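Local coordinates for Rho GTPase-activating protein 27 (Homo sapiens, PDB 3PP2) that probably switches off the Rho-type GTPases CDC42 and RAC1, may act in clathrin-mediated endocytosis, and is represented here by its pleckstrin homology domain, at residues G41-K47 and P66-L72; A11-T17 and H30-T36. All coordinates share one frame; numbering follows the deposited sequence.

Contact 1 (G41-K47 and P66-L72); sequences GVLTFFK and PEYTVEL
The carbonyl oxygen of F45 takes two backbone N-H groups at once: E67 N at 2.8 Å and Y68 N at 3.1 Å from F45 O, both lying in the carbonyl plane. Two successive residues facing one is a classic beta bulge, and it shifts the antiparallel register by a residue, so that F46 comes opposite P66. Before the bulge the pairing is regular. F45 N returns a bond to Y68 O, L43 and V70 exchange a pair in which L43 N points almost dead straight at V70 O (179° at the hydrogen), and L72 N closes the far end on G41 O. On the face carrying V42, T44 and T69, the two threonines lie side by side, and one water bridges them, 2.7 Å from T44 OG1 and 3.0 Å from T69 OG1. T44 CG2, set anti to the backbone N by a chi1 of -58° for OG1, leans on P66 CB at 3.6 Å. V42 CG1 and T69 CG2 are pressed tightly together at 3.4 Å. On the other face Y68 CB meets the edge of the F45 ring 4.1 Å from F45 CD2. In the antiparallel sheet of the pleckstrin homology domain, strand 32-39 flanks 42-46 on its other side, and L43 and L72 run in under helix 108-122, packing on I118.

Contact 2 (A11-T17 and H30-T36); sequences AGVLHRT and HWSASWT
R16, paired with S32 across the strands, reaches along to S34, the partner of L14, and gives R16 NE to S34 OG at 2.8 Å, with the hydroxyl 19° out of the guanidinium plane. A chi1 of 80° wedges CG between backbone N and carbonyl carbon, and the bend at chi2 turns the chain along the neighbouring strand. S32 CB lies over one guanidinium face, and R16 NH2 donates to a water 2.8 Å away that also binds H30 O and S32 OG. With an alanine in place of R16, S34 OG would probably lose this donor and E67 its mate in the salt bridge to R16 NH1. Strands 10-21 and 32-39 are neighbours in the curved antiparallel sheet of the pleckstrin homology fold. T17 works at the end of the pairing: T17 OG1 accepts from H30 N at 2.8 Å, while its methyl CG2 sits squarely over the six-membered ring of W31, 3.7 Å from the centroid and 9° off the normal, a CH-pi contact. The edge of that indole lies against the backbone of H15 and R16, and R87 makes a cation-pi contact with it.

Contact 2 comes first along the chain and contact 1 follows it, with strands 32-39 and 42-46 adjacent in one sheet; the two centres are about 10 Å apart. R16 of contact 2 ties them together: its NH1 makes a salt bridge of 2.8 Å to E67 OE1 and a probable hydrogen bond of 2.9 Å to F46 O, so it reaches both segments of contact 1 beside the bulge. Packing backs this up, with F45 CD1 3.3 Å from T36 OG1. A bound citric acid, probably from the crystallisation liquor, lies next to the W31 side chain in contact 2. F46 and W35 both touch the second subunit.

Contact 1 (G41-K47 and P66-L72)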
ATOM      1  N   GLY A  41      14.151  -9.682 -16.752  1.00 27.63           N
ATOM      2  CA  GLY A  41      14.005 -11.056 -16.272  1.00 26.86           C
ATOM      3  C   GLY A  41      15.022 -11.541 -15.218  1.00 25.12           C
ATOM      4  O   GLY A  41      15.147 -12.735 -14.978  1.00 25.96           O
ATOM      5  N   VAL A  42      15.753 -10.608 -14.604  1.00 23.42           N
ATOM      6  CA  VAL A  42      16.754 -10.918 -13.571  1.00 20.55           C
ATOM      7  C   VAL A  42      16.521 -10.013 -12.348  1.00 18.72           C
ATOM      8  O   VAL A  42      16.368  -8.816 -12.487  1.00 19.86           O
ATOM      9  CB  VAL A  42      18.148 -10.690 -14.095  1.00 22.42           C
ATOM     10  CG1 VAL A  42      19.180 -10.974 -13.022  1.00 22.95           C
ATOM     11  CG2 VAL A  42      18.377 -11.578 -15.352  1.00 24.64           C
ATOM     12  N   LEU A  43      16.505 -10.620 -11.173  1.00 17.14           N
ATOM     13  CA  LEU A  43      16.281  -9.933  -9.898  1.00 16.70           C
ATOM     14  C   LEU A  43      17.574  -9.933  -9.127  1.00 16.50           C
ATOM     15  O   LEU A  43      18.099 -10.999  -8.781  1.00 18.14           O
ATOM     16  CB  LEU A  43      15.183 -10.626  -9.091  1.00 17.07           C
ATOM     17  CG  LEU A  43      14.739  -9.980  -7.772  1.00 16.19           C
ATOM     18  CD1 LEU A  43      14.082  -8.652  -8.018  1.00 16.68           C
ATOM     19  CD2 LEU A  43      13.856 -10.984  -6.968  1.00 19.25           C
ATOM     20  N   THR A  44      18.094  -8.732  -8.876  1.00 17.07           N
ATOM     21  CA  THR A  44      19.360  -8.561  -8.214  1.00 17.07           C
ATOM     22  C   THR A  44      19.151  -7.908  -6.833  1.00 16.71           C
ATOM     23  O   THR A  44      18.576  -6.833  -6.754  1.00 17.63           O
ATOM     24  CB  THR A  44      20.323  -7.715  -9.042  1.00 18.64           C
ATOM     25  OG1 THR A  44      20.519  -8.320 -10.328  1.00 19.99           O
ATOM     26  CG2 THR A  44      21.666  -7.558  -8.307  1.00 21.59           C
ATOM     27  N   PHE A  45      19.618  -8.577  -5.789  1.00 16.77           N
ATOM     28  CA  PHE A  45      19.681  -8.031  -4.458  1.00 16.66           C
ATOM     29  C   PHE A  45      21.095  -7.565  -4.208  1.00 17.28           C
ATOM     30  O   PHE A  45      22.038  -8.368  -4.292  1.00 17.85           O
ATOM     31  CB  PHE A  45      19.329  -9.101  -3.437  1.00 17.88           C
ATOM     32  CG  PHE A  45      17.915  -9.572  -3.501  1.00 18.87           C
ATOM     33  CD1 PHE A  45      16.881  -8.754  -3.095  1.00 18.80           C
ATOM     34  CD2 PHE A  45      17.613 -10.839  -3.974  1.00 22.14           C
ATOM     35  CE1 PHE A  45      15.596  -9.203  -3.148  1.00 22.28           C
ATOM     36  CE2 PHE A  45      16.317 -11.284  -4.045  1.00 23.60           C
ATOM     37  CZ  PHE A  45      15.317 -10.456  -3.607  1.00 22.82           C
ATOM     38  N   PHE A  46      21.262  -6.283  -3.921  1.00 17.27           N
ATOM     39  CA  PHE A  46      22.587  -5.717  -3.627  1.00 18.29           C
ATOM     40  C   PHE A  46      22.991  -6.006  -2.206  1.00 18.23           C
ATOM     41  O   PHE A  46      22.258  -6.577  -1.405  1.00 19.22           O
ATOM     42  CB  PHE A  46      22.548  -4.215  -3.994  1.00 18.35           C
ATOM     43  CG  PHE A  46      22.524  -3.986  -5.476  1.00 19.74           C
ATOM     44  CD1 PHE A  46      21.339  -4.014  -6.203  1.00 20.06           C
ATOM     45  CD2 PHE A  46      23.693  -3.827  -6.169  1.00 21.21           C
ATOM     46  CE1 PHE A  46      21.351  -3.853  -7.546  1.00 20.72           C
ATOM     47  CE2 PHE A  46      23.690  -3.693  -7.536  1.00 21.91           C
ATOM     48  CZ  PHE A  46      22.537  -3.702  -8.216  1.00 21.89           C
ATOM     49  N   LYS A  47      24.235  -5.665  -1.900  1.00 20.00           N
ATOM     50  CA  LYS A  47      24.755  -5.769  -0.575  0.50 20.40           C
ATOM     51  C   LYS A  47      23.833  -5.036   0.410  1.00 20.86           C
ATOM     52  O   LYS A  47      23.131  -4.096   0.018  1.00 20.11           O
ATOM     53  CB  LYS A  47      26.170  -5.155  -0.568  0.50 21.44           C
ATOM     54  CG  LYS A  47      26.983  -5.405   0.698  0.50 23.23           C
ATOM     55  CD  LYS A  47      28.363  -4.744   0.588  0.50 23.31           C
ATOM     56  CE  LYS A  47      29.346  -5.228   1.682  0.50 25.03           C
ATOM     57  NZ  LYS A  47      30.732  -4.675   1.537  0.50 28.18           N
ATOM     58  N   PRO A  66      26.396  -6.625  -6.338  1.00 20.58           N
ATOM     59  CA  PRO A  66      25.347  -7.609  -6.091  1.00 20.65           C
ATOM     60  C   PRO A  66      25.722  -8.646  -5.043  1.00 20.94           C
ATOM     61  O   PRO A  66      26.893  -9.148  -5.014  1.00 23.38           O
ATOM     62  CB  PRO A  66      25.138  -8.271  -7.453  1.00 22.12           C
ATOM     63  CG  PRO A  66      25.651  -7.322  -8.397  1.00 24.33           C
ATOM     64  CD  PRO A  66      26.820  -6.663  -7.742  1.00 22.32           C
ATOM     65  N   GLU A  67      24.758  -8.975  -4.201  1.00 20.08           N
ATOM     66  CA  GLU A  67      24.909 -10.089  -3.278  1.00 19.69           C
ATOM     67  C   GLU A  67      24.293 -11.375  -3.803  1.00 20.25           C
ATOM     68  O   GLU A  67      24.953 -12.426  -3.751  1.00 22.72           O
ATOM     69  CB  GLU A  67      24.317  -9.764  -1.895  1.00 20.98           C
ATOM     70  CG  GLU A  67      24.632 -10.885  -0.913  1.00 22.99           C
ATOM     71  CD  GLU A  67      24.536 -10.559   0.540  1.00 30.69           C
ATOM     72  OE1 GLU A  67      23.892  -9.559   0.896  1.00 34.14           O
ATOM     73  OE2 GLU A  67      25.119 -11.349   1.341  1.00 35.89           O
ATOM     74  N   TYR A  68      23.046 -11.278  -4.280  1.00 19.08           N
ATOM     75  CA  TYR A  68      22.309 -12.441  -4.811  1.00 19.24           C
ATOM     76  C   TYR A  68      21.683 -12.027  -6.142  1.00 19.28           C
ATOM     77  O   TYR A  68      21.070 -10.955  -6.248  1.00 20.91           O
ATOM     78  CB  TYR A  68      21.183 -12.873  -3.875  1.00 20.63           C
ATOM     79  CG  TYR A  68      21.577 -13.173  -2.465  1.00 20.16           C
ATOM     80  CD1 TYR A  68      22.462 -14.185  -2.169  1.00 20.31           C
ATOM     81  CD2 TYR A  68      21.063 -12.459  -1.406  1.00 22.40           C
ATOM     82  CE1 TYR A  68      22.836 -14.464  -0.862  1.00 22.82           C
ATOM     83  CE2 TYR A  68      21.426 -12.761  -0.091  1.00 23.79           C
ATOM     84  CZ  TYR A  68      22.316 -13.770   0.165  1.00 25.05           C
ATOM     85  OH  TYR A  68      22.699 -14.037   1.483  1.00 29.02           O
ATOM     86  N   THR A  69      21.865 -12.854  -7.164  1.00 21.26           N
ATOM     87  CA  THR A  69      21.213 -12.623  -8.449  1.00 21.85           C
ATOM     88  C   THR A  69      20.307 -13.823  -8.701  1.00 22.57           C
ATOM     89  O   THR A  69      20.736 -15.000  -8.582  1.00 25.15           O
ATOM     90  CB  THR A  69      22.244 -12.397  -9.540  1.00 23.37           C
ATOM     91  OG1 THR A  69      23.107 -11.307  -9.170  1.00 24.64           O
ATOM     92  CG2 THR A  69      21.590 -12.130 -10.914  1.00 26.24           C
ATOM     93  N   VAL A  70      19.084 -13.552  -9.067  1.00 21.56           N
ATOM     94  CA  VAL A  70      18.158 -14.604  -9.340  1.00 22.09           C
ATOM     95  C   VAL A  70      17.636 -14.441 -10.761  1.00 20.54           C
ATOM     96  O   VAL A  70      16.951 -13.477 -11.070  1.00 20.24           O
ATOM     97  CB  VAL A  70      16.983 -14.614  -8.342  1.00 22.80           C
ATOM     98  CG1 VAL A  70      16.126 -15.829  -8.627  1.00 25.26           C
ATOM     99  CG2 VAL A  70      17.514 -14.512  -6.868  1.00 26.76           C
ATOM    100  N   GLU A  71      17.998 -15.379 -11.638  1.00 20.75           N
ATOM    101  CA  GLU A  71      17.467 -15.402 -12.986  1.00 20.36           C
ATOM    102  C   GLU A  71      16.058 -15.963 -12.900  1.00 21.71           C
ATOM    103  O   GLU A  71      15.828 -16.974 -12.282  1.00 23.79           O
ATOM    104  CB  GLU A  71      18.395 -16.216 -13.920  1.00 21.64           C
ATOM    105  CG  GLU A  71      19.787 -15.620 -14.012  1.00 22.67           C
ATOM    106  CD  GLU A  71      20.780 -16.435 -14.801  1.00 24.19           C
ATOM    107  OE1 GLU A  71      20.363 -17.408 -15.463  1.00 28.47           O
ATOM    108  OE2 GLU A  71      22.007 -16.086 -14.764  1.00 25.61           O
ATOM    109  N   LEU A  72      15.120 -15.278 -13.503  1.00 21.05           N
ATOM    110  CA  LEU A  72      13.713 -15.639 -13.287  1.00 21.85           C
ATOM    111  C   LEU A  72      13.164 -16.703 -14.238  1.00 22.51           C
ATOM    112  O   LEU A  72      12.120 -17.238 -13.989  1.00 22.56           O
ATOM    113  CB  LEU A  72      12.827 -14.399 -13.329  1.00 21.58           C
ATOM    114  CG  LEU A  72      13.110 -13.370 -12.218  1.00 21.21           C
ATOM    115  CD1 LEU A  72      12.222 -12.138 -12.415  1.00 23.40           C
ATOM    116  CD2 LEU A  72      12.981 -13.975 -10.825  1.00 22.38           C
TER
HETATM  117  O   HOH W   1      23.032  -9.024 -11.072  1.00 34.06           O

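Contact 2 (A11-T17 and H30-T36)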
ATOM      1  N   ALA A  11      12.820  -1.063  -9.121  1.00 18.04           N
ATOM      2  CA  ALA A  11      13.915  -0.974  -8.181  1.00 18.09           C
ATOM      3  C   ALA A  11      13.398  -0.367  -6.889  1.00 18.29           C
ATOM      4  O   ALA A  11      12.535   0.534  -6.902  1.00 20.99           O
ATOM      5  CB  ALA A  11      15.110  -0.118  -8.792  1.00 18.99           C
ATOM      6  N   GLY A  12      13.916  -0.858  -5.773  1.00 16.73           N
ATOM      7  CA  GLY A  12      13.492  -0.411  -4.450  1.00 16.35           C
ATOM      8  C   GLY A  12      14.195  -1.124  -3.319  1.00 16.19           C
ATOM      9  O   GLY A  12      14.914  -2.089  -3.561  1.00 18.55           O
ATOM     10  N   VAL A  13      14.048  -0.640  -2.095  1.00 17.21           N
ATOM     11  CA  VAL A  13      14.605  -1.332  -0.975  1.00 16.44           C
ATOM     12  C   VAL A  13      13.624  -2.401  -0.443  1.00 16.37           C
ATOM     13  O   VAL A  13      12.456  -2.094  -0.176  1.00 17.53           O
ATOM     14  CB  VAL A  13      15.059  -0.361   0.126  1.00 17.59           C
ATOM     15  CG1 VAL A  13      15.554  -1.173   1.345  1.00 20.55           C
ATOM     16  CG2 VAL A  13      16.140   0.604  -0.380  1.00 20.37           C
ATOM     17  N   LEU A  14      14.100  -3.629  -0.293  1.00 15.37           N
ATOM     18  CA  LEU A  14      13.333  -4.749   0.221  1.00 14.98           C
ATOM     19  C   LEU A  14      14.141  -5.494   1.267  1.00 15.76           C
ATOM     20  O   LEU A  14      15.376  -5.502   1.239  1.00 17.04           O
ATOM     21  CB  LEU A  14      12.948  -5.744  -0.885  1.00 15.11           C
ATOM     22  CG  LEU A  14      11.980  -5.204  -1.932  1.00 15.35           C
ATOM     23  CD1 LEU A  14      11.848  -6.183  -3.102  1.00 18.28           C
ATOM     24  CD2 LEU A  14      10.637  -4.881  -1.312  1.00 17.87           C
ATOM     25  N   HIS A  15      13.437  -6.198   2.141  1.00 15.27           N
ATOM     26  CA  HIS A  15      14.053  -7.157   3.036  1.00 16.77           C
ATOM     27  C   HIS A  15      14.114  -8.510   2.337  1.00 15.48           C
ATOM     28  O   HIS A  15      13.185  -8.924   1.631  1.00 16.34           O
ATOM     29  CB  HIS A  15      13.301  -7.238   4.327  1.00 16.59           C
ATOM     30  CG  HIS A  15      13.334  -5.973   5.087  1.00 18.00           C
ATOM     31  ND1 HIS A  15      14.153  -5.781   6.164  1.00 19.72           N
ATOM     32  CD2 HIS A  15      12.602  -4.845   4.949  1.00 20.89           C
ATOM     33  CE1 HIS A  15      13.945  -4.568   6.647  1.00 22.09           C
ATOM     34  NE2 HIS A  15      13.023  -3.969   5.912  1.00 22.25           N
ATOM     35  N   ARG A  16      15.216  -9.207   2.510  1.00 16.47           N
ATOM     36  CA  ARG A  16      15.356 -10.542   1.912  1.00 16.51           C
ATOM     37  C   ARG A  16      16.309 -11.404   2.686  1.00 17.19           C
ATOM     38  O   ARG A  16      17.256 -10.893   3.319  1.00 18.42           O
ATOM     39  CB  ARG A  16      15.794 -10.427   0.444  1.00 17.05           C
ATOM     40  CG  ARG A  16      17.259 -10.173   0.187  1.00 18.23           C
ATOM     41  CD  ARG A  16      17.685  -8.837   0.675  1.00 19.20           C
ATOM     42  NE  ARG A  16      19.048  -8.470   0.309  1.00 18.46           N
ATOM     43  CZ  ARG A  16      20.119  -8.964   0.879  1.00 20.54           C
ATOM     44  NH1 ARG A  16      21.334  -8.526   0.498  1.00 21.28           N
ATOM     45  NH2 ARG A  16      19.992  -9.869   1.849  1.00 21.19           N
ATOM     46  N   THR A  17      16.095 -12.713   2.587  1.00 16.50           N
ATOM     47  CA  THR A  17      17.052 -13.688   3.067  1.00 16.75           C
ATOM     48  C   THR A  17      17.070 -14.864   2.100  1.00 16.07           C
ATOM     49  O   THR A  17      16.025 -15.264   1.578  1.00 17.89           O
ATOM     50  CB  THR A  17      16.678 -14.211   4.486  1.00 18.01           C
ATOM     51  OG1 THR A  17      17.655 -15.164   4.909  1.00 19.83           O
ATOM     52  CG2 THR A  17      15.267 -14.834   4.609  1.00 19.47           C
ATOM     53  N   HIS A  30      18.772 -15.171   7.475  1.00 22.58           N
ATOM     54  CA  HIS A  30      19.789 -14.143   7.400  0.50 22.60           C
ATOM     55  C   HIS A  30      19.225 -12.895   6.721  1.00 22.08           C
ATOM     56  O   HIS A  30      19.619 -12.534   5.620  1.00 23.24           O
ATOM     57  CB  HIS A  30      21.004 -14.682   6.632  0.50 22.86           C
ATOM     58  CG  HIS A  30      21.763 -15.711   7.382  0.50 23.59           C
ATOM     59  ND1 HIS A  30      21.413 -17.045   7.388  0.50 24.84           N
ATOM     60  CD2 HIS A  30      22.863 -15.602   8.160  0.50 23.75           C
ATOM     61  CE1 HIS A  30      22.273 -17.718   8.135  0.50 24.81           C
ATOM     62  NE2 HIS A  30      23.160 -16.864   8.616  0.50 25.89           N
ATOM     63  N   TRP A  31      18.244 -12.273   7.364  1.00 22.49           N
ATOM     64  CA  TRP A  31      17.594 -11.098   6.791  1.00 22.23           C
ATOM     65  C   TRP A  31      18.461  -9.856   6.758  1.00 22.14           C
ATOM     66  O   TRP A  31      19.161  -9.531   7.747  1.00 24.36           O
ATOM     67  CB  TRP A  31      16.329 -10.730   7.573  1.00 22.40           C
ATOM     68  CG  TRP A  31      15.187 -11.677   7.533  1.00 21.19           C
ATOM     69  CD1 TRP A  31      14.807 -12.550   8.525  1.00 21.82           C
ATOM     70  CD2 TRP A  31      14.167 -11.757   6.524  1.00 18.41           C
ATOM     71  NE1 TRP A  31      13.647 -13.195   8.173  1.00 22.96           N
ATOM     72  CE2 TRP A  31      13.232 -12.733   6.950  1.00 19.85           C
ATOM     73  CE3 TRP A  31      13.984 -11.143   5.279  1.00 18.62           C
ATOM     74  CZ2 TRP A  31      12.111 -13.091   6.173  1.00 19.04           C
ATOM     75  CZ3 TRP A  31      12.889 -11.483   4.527  1.00 17.34           C
ATOM     76  CH2 TRP A  31      11.956 -12.446   4.974  1.00 18.59           C
ATOM     77  N   SER A  32      18.355  -9.124   5.666  1.00 21.68           N
ATOM     78  CA  SER A  32      18.875  -7.773   5.516  1.00 22.16           C
ATOM     79  C   SER A  32      17.959  -6.983   4.597  1.00 19.85           C
ATOM     80  O   SER A  32      17.277  -7.585   3.756  1.00 19.35           O
ATOM     81  CB  SER A  32      20.248  -7.798   4.838  1.00 24.19           C
ATOM     82  OG  SER A  32      21.188  -8.445   5.617  1.00 31.61           O
ATOM     83  N   ALA A  33      17.986  -5.662   4.713  1.00 19.29           N
ATOM     84  CA  ALA A  33      17.369  -4.799   3.722  1.00 18.42           C
ATOM     85  C   ALA A  33      18.395  -4.361   2.706  1.00 19.29           C
ATOM     86  O   ALA A  33      19.501  -3.960   3.069  1.00 23.60           O
ATOM     87  CB  ALA A  33      16.737  -3.561   4.380  1.00 20.97           C
ATOM     88  N   SER A  34      18.068  -4.443   1.446  1.00 17.80           N
ATOM     89  CA  SER A  34      18.937  -3.982   0.379  1.00 17.53           C
ATOM     90  C   SER A  34      18.213  -3.381  -0.761  1.00 16.95           C
ATOM     91  O   SER A  34      17.037  -3.700  -1.000  1.00 17.85           O
ATOM     92  CB  SER A  34      19.801  -5.128  -0.162  1.00 18.49           C
ATOM     93  OG  SER A  34      19.083  -6.017  -0.984  1.00 17.79           O
ATOM     94  N   TRP A  35      18.903  -2.517  -1.479  1.00 17.63           N
ATOM     95  CA  TRP A  35      18.471  -2.164  -2.808  1.00 17.92           C
ATOM     96  C   TRP A  35      18.312  -3.445  -3.631  1.00 17.33           C
ATOM     97  O   TRP A  35      19.068  -4.418  -3.484  1.00 17.71           O
ATOM     98  CB  TRP A  35      19.509  -1.247  -3.456  1.00 17.95           C
ATOM     99  CG  TRP A  35      19.128  -0.602  -4.729  1.00 21.38           C
ATOM    100  CD1 TRP A  35      19.731  -0.741  -5.929  1.00 22.82           C
ATOM    101  CD2 TRP A  35      18.033   0.301  -4.914  1.00 23.66           C
ATOM    102  NE1 TRP A  35      19.072   0.032  -6.868  1.00 24.27           N
ATOM    103  CE2 TRP A  35      18.031   0.686  -6.257  1.00 24.37           C
ATOM    104  CE3 TRP A  35      17.066   0.833  -4.056  1.00 26.02           C
ATOM    105  CZ2 TRP A  35      17.094   1.582  -6.771  1.00 26.22           C
ATOM    106  CZ3 TRP A  35      16.102   1.722  -4.582  1.00 26.20           C
ATOM    107  CH2 TRP A  35      16.148   2.088  -5.908  1.00 25.90           C
ATOM    108  N   THR A  36      17.288  -3.427  -4.472  1.00 16.83           N
ATOM    109  CA  THR A  36      16.851  -4.553  -5.281  1.00 16.28           C
ATOM    110  C   THR A  36      16.476  -3.997  -6.629  1.00 16.09           C
ATOM    111  O   THR A  36      15.772  -2.989  -6.710  1.00 17.74           O
ATOM    112  CB  THR A  36      15.628  -5.247  -4.628  1.00 16.91           C
ATOM    113  OG1 THR A  36      15.957  -5.623  -3.280  1.00 18.40           O
ATOM    114  CG2 THR A  36      15.193  -6.502  -5.387  1.00 17.10           C
TER
HETATM  115  O   HOH W   2      21.439 -10.747   4.068  1.00 39.94           O